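ORF10 (Moritella marina, PDB 6RIW) forms the ketosynthase–chain length factor didomain of a polyunsaturated fatty acid synthase and probably condenses acyl units during fatty acid biosynthesis. Local coordinates at residues Q21-L26 against L389-I394; F498-E503 against A524-Y529; L519-A524 against V711-S716. One frame throughout, in Å; residues are numbered along the deposited sequence.

Contact 1: Q21-L26 against L389-I394; sequences QFWQQL and LIPATI
In the ketosynthase half of the didomain, helix 19-27 packs against the short strand 389-390 and the extended loop after it, Trp23 meeting Leu389 and Pro391, and Leu26 meeting Pro391. With CG anti to the backbone N (chi1 -179°), the far end of the Trp23 six-membered ring reaches the strand and loop. CH2 reaches CG of Pro391 at 3.6 Å, the two side chains crossing at about a right angle. The same carbon brings the ring edge to Leu389 O, which lies in the indole plane 3.5 Å from CH2; this buried carbonyl has no hydrogen-bond partner in the model. One turn on, Leu26 CB rests on Pro391 CB at 3.7 Å, and the pyrrolidine ring is thus touched by both helical side chains. Polar contact is left to water: one molecule donates to Leu26 O and to Ala392 O, while a second donates to Leu26 O (2.8 Å) and accepts from Ala392 N (2.8 Å). Helix 374-387 adds Leu383 and Lys387 to the surroundings of Trp23. This is apolar helix-on-loop packing with water-bridged backbones, joining an early helix of a thiolase-like ketosynthase domain to a late connection of the same domain.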
# COMPACT_ATOMS: atom_id res chain seq x y z
N GLN A 21 -9.79 -20.89 -18.41
CA GLN A 21 -10.88 -20.03 -18.89
C GLN A 21 -10.33 -18.72 -19.45
O GLN A 21 -10.75 -18.26 -20.52
CB GLN A 21 -11.85 -19.79 -17.73
CG GLN A 21 -13.02 -18.88 -17.98
CD GLN A 21 -13.83 -18.71 -16.70
OE1 GLN A 21 -13.34 -18.99 -15.60
NE2 GLN A 21 -15.09 -18.28 -16.83
N PHE A 22 -9.39 -18.10 -18.74
CA PHE A 22 -8.76 -16.87 -19.22
C PHE A 22 -8.05 -17.11 -20.55
O PHE A 22 -8.18 -16.31 -21.49
CB PHE A 22 -7.80 -16.38 -18.14
CG PHE A 22 -6.77 -15.35 -18.58
CD1 PHE A 22 -7.15 -14.07 -18.93
CD2 PHE A 22 -5.43 -15.65 -18.53
CE1 PHE A 22 -6.21 -13.12 -19.28
CE2 PHE A 22 -4.47 -14.70 -18.88
CZ PHE A 22 -4.87 -13.43 -19.25
N TRP A 23 -7.31 -18.21 -20.65
CA TRP A 23 -6.57 -18.51 -21.88
C TRP A 23 -7.52 -18.66 -23.07
O TRP A 23 -7.28 -18.09 -24.14
CB TRP A 23 -5.75 -19.78 -21.69
CG TRP A 23 -4.95 -20.13 -22.89
CD1 TRP A 23 -5.18 -21.16 -23.76
CD2 TRP A 23 -3.80 -19.43 -23.39
NE1 TRP A 23 -4.24 -21.14 -24.76
CE2 TRP A 23 -3.38 -20.09 -24.56
CE3 TRP A 23 -3.08 -18.30 -22.96
CZ2 TRP A 23 -2.28 -19.67 -25.30
CZ3 TRP A 23 -1.98 -17.89 -23.69
CH2 TRP A 23 -1.59 -18.58 -24.85
N GLN A 24 -8.61 -19.42 -22.89
CA GLN A 24 -9.57 -19.58 -23.99
C GLN A 24 -10.16 -18.24 -24.40
O GLN A 24 -10.38 -17.98 -25.59
CB GLN A 24 -10.67 -20.56 -23.57
CG GLN A 24 -11.55 -21.01 -24.73
CD GLN A 24 -10.75 -21.72 -25.82
OE1 GLN A 24 -9.83 -22.49 -25.55
NE2 GLN A 24 -11.12 -21.46 -27.07
N GLN A 25 -10.43 -17.37 -23.43
CA GLN A 25 -10.96 -16.05 -23.77
C GLN A 25 -9.97 -15.26 -24.63
O GLN A 25 -10.37 -14.55 -25.56
CB GLN A 25 -11.31 -15.28 -22.50
CG GLN A 25 -12.68 -15.66 -21.97
CD GLN A 25 -12.89 -15.24 -20.54
OE1 GLN A 25 -12.24 -14.32 -20.05
NE2 GLN A 25 -13.81 -15.93 -19.85
N LEU A 26 -8.68 -15.35 -24.31
CA LEU A 26 -7.66 -14.69 -25.13
C LEU A 26 -7.63 -15.27 -26.54
O LEU A 26 -7.51 -14.52 -27.52
CB LEU A 26 -6.28 -14.86 -24.48
CG LEU A 26 -6.12 -14.19 -23.11
CD1 LEU A 26 -4.68 -14.27 -22.65
CD2 LEU A 26 -6.55 -12.76 -23.20
N LEU A 389 1.87 -20.65 -28.44
CA LEU A 389 0.93 -19.80 -29.17
C LEU A 389 0.87 -18.43 -28.51
O LEU A 389 0.96 -18.32 -27.29
CB LEU A 389 -0.49 -20.40 -29.18
CG LEU A 389 -0.75 -21.73 -29.89
CD1 LEU A 389 -2.10 -22.31 -29.49
CD2 LEU A 389 -0.65 -21.53 -31.40
N ILE A 390 0.69 -17.40 -29.33
CA ILE A 390 0.57 -16.03 -28.83
C ILE A 390 -0.81 -15.48 -29.17
O ILE A 390 -1.14 -15.33 -30.36
CB ILE A 390 1.69 -15.14 -29.37
CG1 ILE A 390 3.04 -15.62 -28.82
CG2 ILE A 390 1.42 -13.68 -29.00
CD1 ILE A 390 4.24 -14.99 -29.50
N PRO A 391 -1.65 -15.18 -28.18
CA PRO A 391 -2.96 -14.60 -28.46
C PRO A 391 -2.87 -13.18 -29.00
O PRO A 391 -1.87 -12.48 -28.85
CB PRO A 391 -3.67 -14.62 -27.10
CG PRO A 391 -2.85 -15.56 -26.24
CD PRO A 391 -1.45 -15.49 -26.76
N ALA A 392 -3.96 -12.75 -29.62
CA ALA A 392 -4.07 -11.42 -30.19
C ALA A 392 -4.18 -10.35 -29.10
O ALA A 392 -4.65 -10.59 -27.98
CB ALA A 392 -5.29 -11.33 -31.09
N THR A 393 -3.75 -9.14 -29.46
CA THR A 393 -4.20 -7.91 -28.82
C THR A 393 -5.46 -7.47 -29.56
O THR A 393 -5.43 -7.32 -30.78
CB THR A 393 -3.12 -6.83 -28.88
OG1 THR A 393 -1.96 -7.25 -28.15
CG2 THR A 393 -3.63 -5.50 -28.33
N ILE A 394 -6.56 -7.30 -28.83
CA ILE A 394 -7.84 -7.01 -29.48
C ILE A 394 -8.00 -5.52 -29.72
O ILE A 394 -7.30 -4.68 -29.13
CB ILE A 394 -9.02 -7.56 -28.65
CG1 ILE A 394 -9.20 -6.78 -27.35
CG2 ILE A 394 -8.81 -9.05 -28.36
CD1 ILE A 394 -10.51 -7.06 -26.66
O HOH W 1 -7.05 -11.85 -27.24
O HOH W 2 -6.24 -14.42 -29.97

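Contact 2: F498-E503 against A524-Y529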
# COMPACT_ATOMS: atom_id res chain seq x y z
N PHE A 498 2.81 14.90 24.86
CA PHE A 498 1.36 14.76 24.95
C PHE A 498 0.69 16.11 25.14
O PHE A 498 1.14 16.94 25.94
CB PHE A 498 0.99 13.80 26.08
CG PHE A 498 1.55 12.41 25.88
CD1 PHE A 498 1.72 11.91 24.61
CD2 PHE A 498 1.92 11.63 26.95
CE1 PHE A 498 2.23 10.63 24.41
CE2 PHE A 498 2.44 10.37 26.76
CZ PHE A 498 2.59 9.87 25.49
N ARG A 499 -0.36 16.36 24.36
CA ARG A 499 -1.02 17.67 24.35
C ARG A 499 -2.49 17.46 24.03
O ARG A 499 -2.91 16.38 23.60
CB ARG A 499 -0.39 18.61 23.32
CG ARG A 499 -0.35 18.00 21.89
CD ARG A 499 -0.28 19.07 20.79
NE ARG A 499 -1.47 19.93 20.79
CZ ARG A 499 -1.53 21.10 20.15
NH1 ARG A 499 -0.48 21.54 19.47
NH2 ARG A 499 -2.64 21.82 20.19
N GLU A 500 -3.29 18.50 24.22
CA GLU A 500 -4.68 18.36 23.82
C GLU A 500 -4.81 18.45 22.29
O GLU A 500 -3.91 18.93 21.59
CB GLU A 500 -5.55 19.42 24.50
CG GLU A 500 -5.45 19.38 26.02
CD GLU A 500 -6.11 18.16 26.69
OE1 GLU A 500 -6.87 17.40 26.03
OE2 GLU A 500 -5.84 17.96 27.90
N LEU A 501 -5.94 17.98 21.80
CA LEU A 501 -6.17 17.93 20.36
C LEU A 501 -6.06 19.32 19.73
O LEU A 501 -6.74 20.24 20.18
CB LEU A 501 -7.57 17.36 20.11
CG LEU A 501 -7.95 17.26 18.62
CD1 LEU A 501 -7.31 16.05 18.01
CD2 LEU A 501 -9.48 17.17 18.48
N PRO A 502 -5.24 19.51 18.69
CA PRO A 502 -5.20 20.81 18.01
C PRO A 502 -6.57 21.14 17.43
O PRO A 502 -7.31 20.25 17.00
CB PRO A 502 -4.16 20.61 16.90
CG PRO A 502 -3.30 19.47 17.40
CD PRO A 502 -4.23 18.57 18.18
N GLU A 503 -6.90 22.44 17.41
CA GLU A 503 -8.27 22.85 17.11
C GLU A 503 -8.80 22.32 15.78
O GLU A 503 -9.99 22.00 15.70
CB GLU A 503 -8.38 24.39 17.14
CG GLU A 503 -8.43 24.86 18.56
CD GLU A 503 -9.24 26.15 18.76
OE1 GLU A 503 -9.41 26.92 17.78
OE2 GLU A 503 -9.68 26.37 19.92
N ALA A 524 -11.71 14.29 23.24
CA ALA A 524 -10.64 13.79 22.39
C ALA A 524 -9.44 13.49 23.29
O ALA A 524 -9.13 14.29 24.18
CB ALA A 524 -10.26 14.81 21.31
N PRO A 525 -8.78 12.33 23.13
CA PRO A 525 -7.70 11.97 24.07
C PRO A 525 -6.58 12.98 24.03
O PRO A 525 -6.27 13.55 22.99
CB PRO A 525 -7.23 10.59 23.58
CG PRO A 525 -8.34 10.05 22.79
CD PRO A 525 -9.06 11.24 22.18
N LYS A 526 -5.94 13.18 25.17
CA LYS A 526 -4.67 13.88 25.15
C LYS A 526 -3.65 12.97 24.49
O LYS A 526 -3.60 11.78 24.79
CB LYS A 526 -4.27 14.23 26.58
CG LYS A 526 -3.03 15.11 26.64
CD LYS A 526 -2.94 15.80 28.00
CE LYS A 526 -1.58 16.48 28.16
NZ LYS A 526 -1.36 16.79 29.61
N GLY A 527 -2.84 13.51 23.57
CA GLY A 527 -1.88 12.65 22.89
C GLY A 527 -0.82 13.43 22.14
O GLY A 527 -0.77 14.66 22.17
N SER A 528 0.05 12.69 21.46
CA SER A 528 1.17 13.34 20.76
C SER A 528 0.74 13.68 19.33
O SER A 528 1.09 13.04 18.34
CB SER A 528 2.40 12.44 20.81
OG SER A 528 3.50 13.03 20.14
N TYR A 529 -0.07 14.73 19.23
CA TYR A 529 -0.58 15.16 17.94
C TYR A 529 0.43 16.06 17.26
O TYR A 529 1.18 16.80 17.91
CB TYR A 529 -1.89 15.94 18.09
CG TYR A 529 -3.04 15.17 18.68
CD1 TYR A 529 -3.78 14.28 17.89
CD2 TYR A 529 -3.38 15.30 20.03
CE1 TYR A 529 -4.84 13.56 18.42
CE2 TYR A 529 -4.44 14.57 20.57
CZ TYR A 529 -5.17 13.72 19.75
OH TYR A 529 -6.22 13.00 20.29
O HOH W 3 -7.88 16.86 23.64
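In Leu501 CG lies opposite the backbone N (chi1 180°), which places CD1 at the ring of Tyr529, whereas in Tyr529 CG is swung beside the N (chi1 -62°), presenting the phenol to the leucine. CD1 of Leu501 sits over one ring face, 3.8 Å from the centroid and offset toward the rim, a CH-pi contact. Pro502 CD presses on Tyr529 CB at 3.5 Å, and Leu501 CD2 meets Ala524 CB at 3.8 Å. Tyr529 OH donates to Pro525 O at 2.8 Å, tying the ring back to its own segment. A phenylalanine in place of Tyr529 would probably leave Pro525 O without this donor and the ring less firmly fixed above Leu501. The backbones make a single antiparallel bridge in the chain length factor half, a hydrogen-bonded pair of Arg499 and Gly527 in the weakly bonded strand about 527-528. Arg499 N donates to Gly527 O at 2.8 Å, and Gly527 N returns a bond to Arg499 O at 2.9 Å. Arg499 NE, in turn, grips Glu500 O, while Pro502 CG lies over the centre of the guanidinium. At the solvent side the aliphatic chain of Lys526 crosses Glu500, whose OE1 forms a salt bridge with Lys523 NZ. One water accepts from Leu501 N and donates to both Glu500 OE1 and Ala524 O.

Contact 3: L519-A524 against V711-S716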
# COMPACT_ATOMS: atom_id res chain seq x y z
N LEU A 519 -18.67 7.08 19.83
CA LEU A 519 -17.31 6.63 20.08
C LEU A 519 -17.05 6.33 21.56
O LEU A 519 -15.96 5.84 21.88
CB LEU A 519 -16.32 7.69 19.58
CG LEU A 519 -16.35 7.96 18.06
CD1 LEU A 519 -15.35 9.08 17.71
CD2 LEU A 519 -15.97 6.68 17.33
N GLN A 520 -18.01 6.61 22.44
CA GLN A 520 -17.84 6.41 23.89
C GLN A 520 -16.64 7.18 24.43
O GLN A 520 -15.90 6.70 25.30
CB GLN A 520 -17.76 4.92 24.22
CG GLN A 520 -18.98 4.19 23.70
CD GLN A 520 -18.99 2.73 24.04
OE1 GLN A 520 -17.96 2.16 24.43
NE2 GLN A 520 -20.14 2.09 23.89
N LEU A 521 -16.47 8.39 23.93
CA LEU A 521 -15.38 9.28 24.35
C LEU A 521 -15.96 10.49 25.08
O LEU A 521 -16.84 11.19 24.54
CB LEU A 521 -14.59 9.77 23.13
CG LEU A 521 -13.64 8.79 22.42
CD1 LEU A 521 -13.11 9.40 21.12
CD2 LEU A 521 -12.49 8.43 23.36
N ARG A 522 -15.44 10.77 26.27
CA ARG A 522 -15.80 12.01 26.95
C ARG A 522 -15.11 13.21 26.34
O ARG A 522 -15.65 14.32 26.36
CB ARG A 522 -15.47 11.91 28.44
CG ARG A 522 -15.80 10.55 29.06
CD ARG A 522 -15.78 10.60 30.59
NE ARG A 522 -16.94 11.32 31.12
CZ ARG A 522 -18.09 10.75 31.47
NH1 ARG A 522 -18.26 9.44 31.36
NH2 ARG A 522 -19.08 11.51 31.95
N LYS A 523 -13.92 13.02 25.77
CA LYS A 523 -13.13 14.09 25.19
C LYS A 523 -12.24 13.47 24.13
O LYS A 523 -12.05 12.25 24.12
CB LYS A 523 -12.28 14.81 26.26
CG LYS A 523 -11.26 13.88 26.95
CD LYS A 523 -10.42 14.62 28.00
CE LYS A 523 -9.54 15.70 27.36
NZ LYS A 523 -8.31 15.06 26.87
N ALA A 524 -11.71 14.29 23.24
CA ALA A 524 -10.64 13.79 22.39
C ALA A 524 -9.44 13.49 23.29
O ALA A 524 -9.13 14.29 24.18
CB ALA A 524 -10.26 14.81 21.31
N VAL A 711 -8.54 3.45 24.56
CA VAL A 711 -7.55 4.52 24.48
C VAL A 711 -7.40 5.18 25.84
O VAL A 711 -8.32 5.16 26.67
CB VAL A 711 -7.96 5.54 23.39
CG1 VAL A 711 -9.19 6.36 23.80
CG2 VAL A 711 -6.78 6.46 23.01
N ASN A 712 -6.24 5.77 26.08
CA ASN A 712 -5.97 6.54 27.30
C ASN A 712 -6.42 7.98 27.04
O ASN A 712 -5.75 8.74 26.35
CB ASN A 712 -4.48 6.46 27.64
CG ASN A 712 -4.15 7.09 29.00
OD1 ASN A 712 -4.82 8.01 29.45
ND2 ASN A 712 -3.10 6.58 29.65
N GLU A 713 -7.59 8.36 27.59
CA GLU A 713 -8.12 9.68 27.29
C GLU A 713 -7.29 10.78 27.94
O GLU A 713 -7.24 11.91 27.44
CB GLU A 713 -9.57 9.78 27.76
CG GLU A 713 -10.56 9.75 26.64
CD GLU A 713 -11.98 9.62 27.16
OE1 GLU A 713 -12.38 8.50 27.54
OE2 GLU A 713 -12.69 10.65 27.18
N LYS A 714 -6.62 10.48 29.05
CA LYS A 714 -5.89 11.50 29.78
C LYS A 714 -4.46 11.68 29.29
O LYS A 714 -3.82 12.68 29.64
CB LYS A 714 -5.90 11.16 31.28
CG LYS A 714 -7.22 11.50 31.97
CD LYS A 714 -7.95 12.66 31.25
CE LYS A 714 -9.34 12.95 31.82
NZ LYS A 714 -9.65 14.43 31.81
N GLY A 715 -3.98 10.77 28.45
CA GLY A 715 -2.64 10.82 27.90
C GLY A 715 -1.59 10.86 28.98
O GLY A 715 -0.70 11.71 28.94
N SER A 716 -1.68 9.96 29.95
CA SER A 716 -0.73 9.95 31.05
C SER A 716 -0.52 8.53 31.56
O SER A 716 -1.49 7.81 31.80
CB SER A 716 -1.20 10.86 32.19
OG SER A 716 -0.30 10.83 33.27
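The backbone at Arg522 and Lys523 runs irregularly past Glu713, a little beyond the Schellman motif that closes helix 513-519 at Gln520, and two successive amides there converge on one carboxylate oxygen. Glu713 OE2 accepts from Lys523 N at 3.0 Å, met nearly along its C-O axis, and more weakly from Arg522 N at 2.9 Å, where the N-H points well off the oxygen (123°). The carboxylate gets there by a chain extended beyond CG from an unstaggered first torsion (chi1 -106°). Beside it, Leu521 CD2 packs on Val711 CG1 at 3.9 Å and lies 4.0 Å from Glu713 CD, so an apolar flank adjoins the charged end. Lys523 runs past Glu713 in the opposite direction, its chain bent at chi3 and chi4 until NZ reaches Ala524 O (2.9 Å). From there it also makes a long, weak bond to Glu713 O (3.4 Å). Lys714 comes across it, NZ 3.9 Å from Lys523 CD. NZ of Lys523 and NZ of Lys714 stay 5.2 Å apart, and the carboxylate of Glu500, paired with Lys523, probably tempers their repulsion. Helix 699-706 backs the apolar side, where Ile702 and Gln706 touch Leu521, and Gln706 touches Val711 too; loop 711-716, on the way from helix 699-706 to strand 741-752, thus packs against the connection between helix 513-519 and strand 527-528.

Contact 1 comes first along the chain and belongs to the ketosynthase half, whereas contacts 2 and 3 lie in the chain length factor half, on the opposite side of the chain's centre; its centre is 57 Å from each of theirs. Those two have centres 10 Å apart and share Ala524, their segments alternating in sequence. They are stitched together by the Lys523-Glu500 salt bridge and by a probable hydrogen bond from Lys526 N to Glu713 O (2.9 Å). Segment 519-529 therefore runs between loops 498-503 and 711-716, a continuous patch beside strand 741-752, while contact 1 is independent packing in the other thiolase-like domain.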